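Local coordinates for protein alpha-l-arabinofuranosidase (Gibberella zeae, PDB 2W5O) that hydrolyses terminal non-reducing alpha-L-arabinofuranoside residues, probably on arabinan chains, using a six-bladed beta-propeller whose pocket holds an arabinofuranose, at residues D199-A204 with Y225-G230; Q181-Q186 with A208-P213; V279-G284 with K332-L337. One frame throughout, in Å; residues are numbered along the deposited sequence.

Contact 1 of 3, residues D199-A204 with Y225-G230. With AHR (alpha-L-arabinofuranose), chain B.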
loop_
_atom_site.group_PDB
_atom_site.type_symbol
_atom_site.label_atom_id
_atom_site.label_comp_id
_atom_site.label_asym_id
_atom_site.label_seq_id
_atom_site.Cartn_x
_atom_site.Cartn_y
_atom_site.Cartn_z
ATOM N N ASP A 199 -4.609 18.033 3.967
ATOM C CA ASP A 199 -4.205 17.730 2.595
ATOM C C ASP A 199 -2.726 17.404 2.495
ATOM O O ASP A 199 -1.908 18.127 3.049
ATOM C CB ASP A 199 -4.498 18.912 1.679
ATOM C CG ASP A 199 -5.985 19.060 1.355
ATOM O OD1 ASP A 199 -6.801 18.125 1.486
ATOM O OD2 ASP A 199 -6.348 20.174 0.982
ATOM N N ASP A 200 -2.386 16.326 1.799
ATOM C CA ASP A 200 -0.974 15.985 1.522
ATOM C C ASP A 200 -0.498 16.313 0.111
ATOM O O ASP A 200 0.694 16.531 -0.093
ATOM C CB ASP A 200 -0.741 14.487 1.717
ATOM C CG ASP A 200 -1.009 14.091 3.092
ATOM O OD1 ASP A 200 -0.606 14.883 3.969
ATOM O OD2 ASP A 200 -1.666 13.074 3.318
ATOM N N THR A 201 -1.401 16.265 -0.871
ATOM C CA THR A 201 -1.034 16.462 -2.262
ATOM C C THR A 201 -2.293 16.681 -3.068
ATOM O O THR A 201 -3.254 15.867 -3.069
ATOM C CB THR A 201 -0.216 15.262 -2.837
ATOM O OG1 THR A 201 1.179 15.427 -2.543
ATOM C CG2 THR A 201 -0.424 15.131 -4.348
ATOM N N LYS A 202 -2.309 17.799 -3.768
ATOM C CA LYS A 202 -3.470 18.071 -4.602
ATOM C C LYS A 202 -3.046 18.933 -5.769
ATOM O O LYS A 202 -2.047 19.669 -5.690
ATOM C CB LYS A 202 -4.542 18.764 -3.782
ATOM C CG LYS A 202 -4.255 20.231 -3.514
ATOM C CD LYS A 202 -5.039 20.665 -2.313
ATOM C CE LYS A 202 -4.808 22.143 -2.070
ATOM N NZ LYS A 202 -5.526 22.582 -0.848
ATOM N N TYR A 203 -3.735 18.816 -6.880
ATOM C CA TYR A 203 -3.373 19.607 -8.027
ATOM C C TYR A 203 -4.592 20.427 -8.482
ATOM O O TYR A 203 -5.767 20.011 -8.293
ATOM C CB TYR A 203 -2.842 18.715 -9.138
ATOM C CG TYR A 203 -1.509 18.102 -8.796
ATOM C CD1 TYR A 203 -0.325 18.829 -8.944
ATOM C CD2 TYR A 203 -1.434 16.812 -8.280
ATOM C CE1 TYR A 203 0.900 18.272 -8.592
ATOM C CE2 TYR A 203 -0.206 16.243 -7.917
ATOM C CZ TYR A 203 0.942 16.969 -8.085
ATOM O OH TYR A 203 2.130 16.403 -7.759
ATOM N N ALA A 204 -4.318 21.572 -9.107
ATOM C CA ALA A 204 -5.363 22.596 -9.298
ATOM C C ALA A 204 -6.324 22.269 -10.438
ATOM O O ALA A 204 -7.470 22.686 -10.385
ATOM C CB ALA A 204 -4.749 23.988 -9.507
ATOM N N TYR A 225 7.484 10.363 0.156
ATOM C CA TYR A 225 6.048 10.180 0.036
ATOM C C TYR A 225 5.806 9.900 -1.454
ATOM O O TYR A 225 6.177 10.722 -2.298
ATOM C CB TYR A 225 5.391 11.511 0.404
ATOM C CG TYR A 225 3.893 11.551 0.214
ATOM C CD1 TYR A 225 3.054 10.997 1.148
ATOM C CD2 TYR A 225 3.321 12.192 -0.882
ATOM C CE1 TYR A 225 1.666 11.048 0.986
ATOM C CE2 TYR A 225 1.948 12.270 -1.044
ATOM C CZ TYR A 225 1.131 11.689 -0.114
ATOM O OH TYR A 225 -0.236 11.741 -0.262
ATOM N N VAL A 226 5.296 8.719 -1.778
ATOM C CA VAL A 226 5.214 8.277 -3.162
ATOM C C VAL A 226 3.764 8.051 -3.538
ATOM O O VAL A 226 2.954 7.630 -2.706
ATOM C CB VAL A 226 6.040 7.000 -3.341
ATOM C CG1 VAL A 226 5.898 6.378 -4.795
ATOM C CG2 VAL A 226 7.474 7.338 -2.972
ATOM N N TYR A 227 3.425 8.357 -4.786
ATOM C CA TYR A 227 2.014 8.286 -5.188
ATOM C C TYR A 227 1.947 8.259 -6.720
ATOM O O TYR A 227 2.958 8.526 -7.396
ATOM C CB TYR A 227 1.227 9.474 -4.616
ATOM C CG TYR A 227 1.772 10.842 -5.012
ATOM C CD1 TYR A 227 1.276 11.527 -6.131
ATOM C CD2 TYR A 227 2.816 11.449 -4.279
ATOM C CE1 TYR A 227 1.804 12.793 -6.520
ATOM C CE2 TYR A 227 3.335 12.695 -4.661
ATOM C CZ TYR A 227 2.819 13.363 -5.766
ATOM O OH TYR A 227 3.325 14.599 -6.102
ATOM N N GLU A 228 0.804 7.887 -7.277
ATOM C CA GLU A 228 0.674 7.964 -8.732
ATOM C C GLU A 228 0.027 9.313 -9.015
ATOM O O GLU A 228 -0.892 9.705 -8.322
ATOM C CB GLU A 228 -0.188 6.815 -9.288
ATOM C CG GLU A 228 -1.629 6.837 -8.826
ATOM C CD GLU A 228 -2.489 5.655 -9.365
ATOM O OE1 GLU A 228 -1.955 4.713 -9.997
ATOM O OE2 GLU A 228 -3.723 5.679 -9.131
ATOM N N TYR A 229 0.498 10.025 -10.024
ATOM C CA TYR A 229 -0.062 11.327 -10.334
ATOM C C TYR A 229 -0.982 11.163 -11.547
ATOM O O TYR A 229 -0.547 11.342 -12.707
ATOM C CB TYR A 229 1.089 12.269 -10.662
ATOM C CG TYR A 229 0.739 13.703 -11.028
ATOM C CD1 TYR A 229 -0.572 14.118 -11.214
ATOM C CD2 TYR A 229 1.755 14.635 -11.230
ATOM C CE1 TYR A 229 -0.872 15.438 -11.575
ATOM C CE2 TYR A 229 1.473 15.943 -11.572
ATOM C CZ TYR A 229 0.154 16.331 -11.755
ATOM O OH TYR A 229 -0.134 17.626 -12.094
ATOM N N GLY A 230 -2.244 10.793 -11.292
ATOM C CA GLY A 230 -3.254 10.677 -12.376
ATOM C C GLY A 230 -3.389 12.044 -13.038
ATOM O O GLY A 230 -3.618 13.046 -12.344
HETATM O O5 AHR B . -10.193 2.206 -7.764
HETATM C C5 AHR B . -9.623 3.129 -6.849
HETATM C C4 AHR B . -8.727 3.992 -7.685
HETATM O O4 AHR B . -7.499 3.268 -7.867
HETATM C C3 AHR B . -8.367 5.260 -6.928
HETATM O O3 AHR B . -9.307 6.273 -7.235
HETATM C C2 AHR B . -6.943 5.544 -7.412
HETATM O O2 AHR B . -6.270 6.189 -6.316
HETATM C C1 AHR B . -6.374 4.159 -7.829
HETATM O O1 AHR B . -5.616 3.906 -9.042
HETATM O O HOH W 1 -2.121 10.832 1.554
#
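Tyr203 meets two tyrosines of 225-230 at once. Its ring lies over that of Tyr229 in a face-to-face stack, with planes 7° apart and centroids 4.0 Å from each other. The rings are slipped, so that Tyr229 CZ lies over the middle of the Tyr203 ring and Tyr203 CE2 over that of Tyr229. The side chains of Tyr203 and Tyr227 come from opposite directions, each hydroxyl near the plane of the other ring, at its edge, and Tyr203 OH is 2.7 Å from Tyr227 OH, a hydrogen bond in which either may donate. Arg248 binds both hydroxyls, and His261 adds a further bond to that of Tyr203.

Tyr227 carries CG between its backbone N and carbonyl carbon (chi1 57°), which turns one ring face to the methyl of Thr201. This CH-pi contact puts Thr201 CG2 4.2 Å from the Tyr227 centroid, displaced toward the rim. OG1 of the same threonine passes 3.6 Å from Tyr225 CE2 while bonding Asp200 O. Asp200 crosses Tyr225 at about a right angle, its CB 3.4 Å from Tyr225 OH. A water in the plane of the Tyr225 ring lies 2.8 Å from Tyr225 OH and also bonds Asp200 OD2; the other carboxylate oxygen is taken by His185.

Asp200 and Thr201 form a classic beta bulge opposite Leu183, and this outermost strand of its blade, with the loop after it, packs against the second strand of the next propeller blade. On the far side of that strand Glu228 OE2 accepts a 2.6 Å hydrogen bond from O1 of the bound arabinofuranose. Rotation of Tyr203, pinned by a stack and polar bonds, should be strongly restricted; its hydroxyl and that of Tyr227, a buried residue, both have hydrogen-bond partners.

Contact 2 of 3, residues Q181-Q186 with A208-P213. With AHR (alpha-L-arabinofuranose), chain B.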
loop_
_atom_site.group_PDB
_atom_site.type_symbol
_atom_site.label_atom_id
_atom_site.label_comp_id
_atom_site.label_asym_id
_atom_site.label_seq_id
_atom_site.Cartn_x
_atom_site.Cartn_y
_atom_site.Cartn_z
ATOM N N GLN A 181 -9.769 13.711 -7.476
ATOM C CA GLN A 181 -9.243 13.029 -6.279
ATOM C C GLN A 181 -8.063 13.821 -5.700
ATOM O O GLN A 181 -7.348 14.513 -6.434
ATOM C CB GLN A 181 -8.824 11.574 -6.597
ATOM C CG GLN A 181 -8.393 10.760 -5.390
ATOM C CD GLN A 181 -8.221 9.314 -5.818
ATOM O OE1 GLN A 181 -9.196 8.558 -5.892
ATOM N NE2 GLN A 181 -6.988 8.927 -6.151
ATOM N N LYS A 182 -7.844 13.758 -4.385
ATOM C CA LYS A 182 -6.647 14.368 -3.847
ATOM C C LYS A 182 -6.176 13.448 -2.715
ATOM O O LYS A 182 -6.871 12.486 -2.367
ATOM C CB LYS A 182 -6.967 15.764 -3.280
ATOM C CG LYS A 182 -7.885 15.677 -2.070
ATOM C CD LYS A 182 -8.171 17.096 -1.547
ATOM C CE LYS A 182 -9.188 17.085 -0.413
ATOM N NZ LYS A 182 -9.413 18.533 -0.066
ATOM N N LEU A 183 -4.994 13.724 -2.167
ATOM C CA LEU A 183 -4.398 12.857 -1.176
ATOM C C LEU A 183 -4.392 13.610 0.140
ATOM O O LEU A 183 -3.974 14.756 0.178
ATOM C CB LEU A 183 -2.973 12.458 -1.594
ATOM C CG LEU A 183 -2.848 11.592 -2.836
ATOM C CD1 LEU A 183 -1.390 11.443 -3.317
ATOM C CD2 LEU A 183 -3.507 10.224 -2.576
ATOM N N VAL A 184 -4.810 12.932 1.206
ATOM C CA VAL A 184 -5.001 13.542 2.510
ATOM C C VAL A 184 -4.558 12.580 3.615
ATOM O O VAL A 184 -4.248 11.397 3.372
ATOM C CB VAL A 184 -6.524 13.905 2.783
ATOM C CG1 VAL A 184 -7.065 14.900 1.749
ATOM C CG2 VAL A 184 -7.387 12.599 2.891
ATOM N N HIS A 185 -4.536 13.075 4.839
ATOM C CA HIS A 185 -4.317 12.214 5.996
ATOM C C HIS A 185 -5.114 12.698 7.207
ATOM O O HIS A 185 -5.566 13.840 7.241
ATOM C CB HIS A 185 -2.831 12.132 6.366
ATOM C CG HIS A 185 -2.300 13.334 7.090
ATOM N ND1 HIS A 185 -1.525 14.294 6.462
ATOM C CD2 HIS A 185 -2.362 13.702 8.393
ATOM C CE1 HIS A 185 -1.145 15.208 7.342
ATOM N NE2 HIS A 185 -1.638 14.875 8.519
ATOM N N GLN A 186 -5.259 11.806 8.194
ATOM C CA GLN A 186 -5.717 12.179 9.525
ATOM C C GLN A 186 -4.736 11.576 10.513
ATOM O O GLN A 186 -3.988 10.653 10.178
ATOM C CB GLN A 186 -7.133 11.651 9.756
ATOM C CG GLN A 186 -8.175 12.346 8.834
ATOM C CD GLN A 186 -9.536 11.787 9.064
ATOM O OE1 GLN A 186 -10.129 11.162 8.181
ATOM N NE2 GLN A 186 -10.028 11.955 10.274
ATOM N N ALA A 208 -7.161 16.182 -12.366
ATOM C CA ALA A 208 -6.020 15.466 -11.821
ATOM C C ALA A 208 -6.454 14.504 -10.680
ATOM O O ALA A 208 -7.319 14.850 -9.879
ATOM C CB ALA A 208 -5.012 16.444 -11.313
ATOM N N ARG A 209 -5.851 13.317 -10.656
ATOM C CA ARG A 209 -6.114 12.297 -9.640
ATOM C C ARG A 209 -4.798 11.682 -9.097
ATOM O O ARG A 209 -4.428 10.546 -9.401
ATOM C CB ARG A 209 -7.024 11.208 -10.217
ATOM C CG ARG A 209 -8.375 11.744 -10.694
ATOM C CD ARG A 209 -9.212 10.645 -11.383
ATOM N NE ARG A 209 -9.391 9.464 -10.549
ATOM C CZ ARG A 209 -10.349 9.350 -9.633
ATOM N NH1 ARG A 209 -11.184 10.362 -9.438
ATOM N NH2 ARG A 209 -10.469 8.244 -8.897
ATOM N N PRO A 210 -4.076 12.453 -8.294
ATOM C CA PRO A 210 -3.073 11.866 -7.460
ATOM C C PRO A 210 -3.772 10.831 -6.571
ATOM O O PRO A 210 -4.895 11.045 -6.099
ATOM C CB PRO A 210 -2.584 13.034 -6.598
ATOM C CG PRO A 210 -3.730 13.974 -6.551
ATOM C CD PRO A 210 -4.397 13.835 -7.915
ATOM N N GLY A 211 -3.087 9.707 -6.381
ATOM C CA GLY A 211 -3.587 8.566 -5.608
ATOM C C GLY A 211 -2.511 7.637 -5.093
ATOM O O GLY A 211 -1.367 7.636 -5.572
HETATM N N MSE A 212 -2.919 6.827 -4.117
HETATM C CA MSE A 212 -2.192 5.624 -3.704
HETATM C C MSE A 212 -0.917 5.958 -2.945
HETATM O O MSE A 212 0.180 5.684 -3.417
HETATM C CB MSE A 212 -1.953 4.697 -4.900
HETATM C CG MSE A 212 -3.266 4.476 -5.678
HETATM SE SE MSE A 212 -3.324 2.997 -6.948
HETATM C CE MSE A 212 -3.294 1.623 -5.555
ATOM N N PRO A 213 -1.068 6.593 -1.779
ATOM C CA PRO A 213 0.066 7.076 -1.009
ATOM C C PRO A 213 0.756 5.979 -0.241
ATOM O O PRO A 213 0.153 5.177 0.488
ATOM C CB PRO A 213 -0.555 8.102 -0.049
ATOM C CG PRO A 213 -1.897 7.561 0.215
ATOM C CD PRO A 213 -2.345 6.878 -1.099
HETATM O O5 AHR B . -10.193 2.206 -7.764
HETATM C C5 AHR B . -9.623 3.129 -6.849
HETATM C C4 AHR B . -8.727 3.992 -7.685
HETATM O O4 AHR B . -7.499 3.268 -7.867
HETATM C C3 AHR B . -8.367 5.260 -6.928
HETATM O O3 AHR B . -9.307 6.273 -7.235
HETATM C C2 AHR B . -6.943 5.544 -7.412
HETATM O O2 AHR B . -6.270 6.189 -6.316
HETATM C C1 AHR B . -6.374 4.159 -7.829
HETATM O O1 AHR B . -5.616 3.906 -9.042
#
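Gln181 sends CG opposite its backbone N (chi1 -175°) and continues extended, which carries its amide past Pro210 to the sugar, while Arg209 bends at its third torsion (chi3 55°) and folds its guanidinium back across the glutamine. The two side chains cross at about a right angle, Gln181 CB lying over one face of the guanidinium. Both ends of the amide are in use. NE2 of Gln181 donates to Pro210 O at 3.0 Å in a nearly straight bond (171°) that arrives from above the carbonyl plane, and the same nitrogen also donates to O2 of the arabinofuranose at 2.8 Å. OE1 of Gln181 accepts from sugar O3 at 2.7 Å. Arg209 NH2 adds a weak, badly angled bond to O3; NH1 is bonded by Ser180 and NH2 also by Gln173.

In the six-bladed beta-propeller, 182-188 is the third strand of one blade and 209-217 the innermost strand of the next, so the contact bridges adjoining blades beside the sugar pocket. Leu183 fills the space between them by sliding past Pro210 in the opposite sense, CD1 3.8 Å from Pro210 CB. Its other methyl, CD2, presses on Gly211 CA at a tight 3.5 Å and reaches Pro213 CD at 3.8 Å. Met212, present as selenomethionine, points away from 181-186 and brings its selenium to 3.2 Å from sugar O1.

Contact 3 of 3, residues V279-G284 with K332-L337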
loop_
_atom_site.group_PDB
_atom_site.type_symbol
_atom_site.label_atom_id
_atom_site.label_comp_id
_atom_site.label_asym_id
_atom_site.label_seq_id
_atom_site.Cartn_x
_atom_site.Cartn_y
_atom_site.Cartn_z
ATOM N N VAL A 279 9.560 1.401 -0.156
ATOM C CA VAL A 279 10.160 1.121 1.156
ATOM C C VAL A 279 11.590 1.654 1.165
ATOM O O VAL A 279 12.145 1.976 0.112
ATOM C CB VAL A 279 10.213 -0.390 1.488
ATOM C CG1 VAL A 279 8.768 -1.006 1.629
ATOM C CG2 VAL A 279 11.043 -1.148 0.422
ATOM N N TRP A 280 12.182 1.754 2.351
ATOM C CA TRP A 280 13.607 2.075 2.450
ATOM C C TRP A 280 14.233 0.977 3.288
ATOM O O TRP A 280 13.612 0.510 4.229
ATOM C CB TRP A 280 13.825 3.440 3.115
ATOM C CG TRP A 280 15.281 3.724 3.369
ATOM C CD1 TRP A 280 16.192 4.246 2.484
ATOM C CD2 TRP A 280 15.991 3.461 4.576
ATOM N NE1 TRP A 280 17.427 4.319 3.067
ATOM C CE2 TRP A 280 17.333 3.846 4.357
ATOM C CE3 TRP A 280 15.628 2.924 5.820
ATOM C CZ2 TRP A 280 18.309 3.739 5.346
ATOM C CZ3 TRP A 280 16.610 2.812 6.805
ATOM C CH2 TRP A 280 17.927 3.240 6.558
ATOM N N THR A 281 15.442 0.558 2.948
ATOM C CA THR A 281 16.114 -0.471 3.711
ATOM C C THR A 281 17.541 -0.014 4.069
ATOM O O THR A 281 18.206 0.652 3.247
ATOM C CB THR A 281 16.170 -1.776 2.907
ATOM O OG1 THR A 281 16.875 -2.780 3.650
ATOM C CG2 THR A 281 16.855 -1.555 1.553
ATOM N N PRO A 282 17.998 -0.324 5.296
ATOM C CA PRO A 282 19.383 0.022 5.757
ATOM C C PRO A 282 20.384 -0.983 5.193
ATOM O O PRO A 282 20.957 -1.814 5.916
ATOM C CB PRO A 282 19.309 -0.115 7.272
ATOM C CG PRO A 282 18.241 -1.171 7.482
ATOM C CD PRO A 282 17.214 -0.995 6.347
ATOM N N TYR A 283 20.570 -0.886 3.888
ATOM C CA TYR A 283 21.414 -1.774 3.122
ATOM C C TYR A 283 21.893 -0.964 1.918
ATOM O O TYR A 283 21.141 -0.141 1.371
ATOM C CB TYR A 283 20.653 -3.007 2.598
ATOM C CG TYR A 283 21.443 -3.555 1.482
ATOM C CD1 TYR A 283 22.506 -4.387 1.721
ATOM C CD2 TYR A 283 21.260 -3.090 0.225
ATOM C CE1 TYR A 283 23.294 -4.791 0.721
ATOM C CE2 TYR A 283 22.034 -3.496 -0.777
ATOM C CZ TYR A 283 23.054 -4.335 -0.530
ATOM O OH TYR A 283 23.866 -4.728 -1.556
ATOM N N GLY A 284 23.140 -1.209 1.514
ATOM C CA GLY A 284 23.705 -0.707 0.248
ATOM C C GLY A 284 24.633 0.506 0.262
ATOM O O GLY A 284 25.244 0.832 -0.758
ATOM N N LYS A 332 16.073 -8.348 10.031
ATOM C CA LYS A 332 17.320 -9.060 10.365
ATOM C C LYS A 332 18.217 -9.218 9.129
ATOM O O LYS A 332 19.346 -9.675 9.209
ATOM C CB LYS A 332 17.043 -10.452 10.968
ATOM C CG LYS A 332 16.287 -10.426 12.313
ATOM C CD LYS A 332 17.155 -9.870 13.427
ATOM C CE LYS A 332 16.466 -9.982 14.797
ATOM N NZ LYS A 332 15.469 -8.880 14.928
ATOM N N ASP A 333 17.730 -8.842 7.968
ATOM C CA ASP A 333 18.638 -8.851 6.851
ATOM C C ASP A 333 18.165 -7.890 5.771
ATOM O O ASP A 333 17.459 -8.290 4.849
ATOM C CB ASP A 333 18.830 -10.273 6.294
ATOM C CG ASP A 333 19.987 -10.345 5.285
ATOM O OD1 ASP A 333 20.644 -9.288 5.017
ATOM O OD2 ASP A 333 20.223 -11.435 4.736
ATOM N N PRO A 334 18.570 -6.622 5.887
ATOM C CA PRO A 334 18.152 -5.526 4.993
ATOM C C PRO A 334 18.483 -5.741 3.532
ATOM O O PRO A 334 17.963 -5.043 2.682
ATOM C CB PRO A 334 18.884 -4.290 5.560
ATOM C CG PRO A 334 19.237 -4.697 6.959
ATOM C CD PRO A 334 19.448 -6.152 6.976
ATOM N N ASP A 335 19.331 -6.720 3.240
ATOM C CA ASP A 335 19.650 -7.062 1.877
ATOM C C ASP A 335 18.509 -7.862 1.218
ATOM O O ASP A 335 18.450 -7.945 -0.003
ATOM C CB ASP A 335 20.943 -7.887 1.827
ATOM C CG ASP A 335 21.406 -8.160 0.399
ATOM O OD1 ASP A 335 21.101 -7.339 -0.499
ATOM O OD2 ASP A 335 22.092 -9.183 0.171
ATOM N N LEU A 336 17.627 -8.455 2.026
ATOM C CA LEU A 336 16.521 -9.277 1.515
ATOM C C LEU A 336 15.259 -8.466 1.264
ATOM O O LEU A 336 14.801 -7.733 2.153
ATOM C CB LEU A 336 16.192 -10.412 2.484
ATOM C CG LEU A 336 17.218 -11.532 2.719
ATOM C CD1 LEU A 336 16.760 -12.393 3.923
ATOM C CD2 LEU A 336 17.515 -12.387 1.464
ATOM N N LEU A 337 14.709 -8.584 0.048
ATOM C CA LEU A 337 13.506 -7.844 -0.323
ATOM C C LEU A 337 12.397 -8.808 -0.742
ATOM O O LEU A 337 12.581 -9.625 -1.650
ATOM C CB LEU A 337 13.793 -6.905 -1.480
ATOM C CG LEU A 337 12.610 -6.140 -2.042
ATOM C CD1 LEU A 337 12.270 -4.970 -1.112
ATOM C CD2 LEU A 337 12.929 -5.634 -3.456
#
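An inverse gamma turn centred on Pro282 faces a type I turn running from Asp333 to Leu336, and the two bends bring the CA atoms of Tyr283 and Pro334 to 5.3 Å. The polar tie between them is made by Thr281, whose hydroxyl lies opposite its backbone N (chi1 178°). From there OG1 of Thr281 donates to Pro334 O at 2.7 Å, tilted 16° from the carbonyl plane, and Thr329 is a second partner of that hydroxyl. The side chains of Pro282 and Pro334 cross at about a right angle, with Pro282 CG 3.7 Å from Pro334 CG.

In the propeller, 277-281 is the innermost strand of its blade, whereas the turn at 333-336 leads into the second strand of the closing blade, the one completed by the N-terminal strand 11-17. Tyr283 and Asp335 run side by side in the same direction, carboxylate and ring planes 20° apart. One oxygen, Asp335 OD1, lies over one face of the ring, toward its rim, 3.6 Å from Tyr283 CE1; the other, OD2, turns to Ser362 and Arg360. Further into the interface Val279 CG2 touches Leu337 CD1 at 4.3 Å, and Val291 packs on both residues.

How the contacts relate
Contacts 1 and 2 interlock. Their segments alternate along the chain, their centres are 5 Å apart, and both join the blade that ends in strand 198-201 to the blade that begins with strand 209-217. A probable backbone bond from Asp200 N to Leu183 O links them directly, and Gln181 from one blade and Arg209 and Glu228 from two strands of the next bind the same sugar. Contact 3 comes later in the sequence, about 27 Å from contact 1 and 28 Å from contact 2 between centres, and lies across the centre of the chain from contact 2. It joins the blade that begins with strand 277-281 to the blade that closes the ring, at a distance from the sugar.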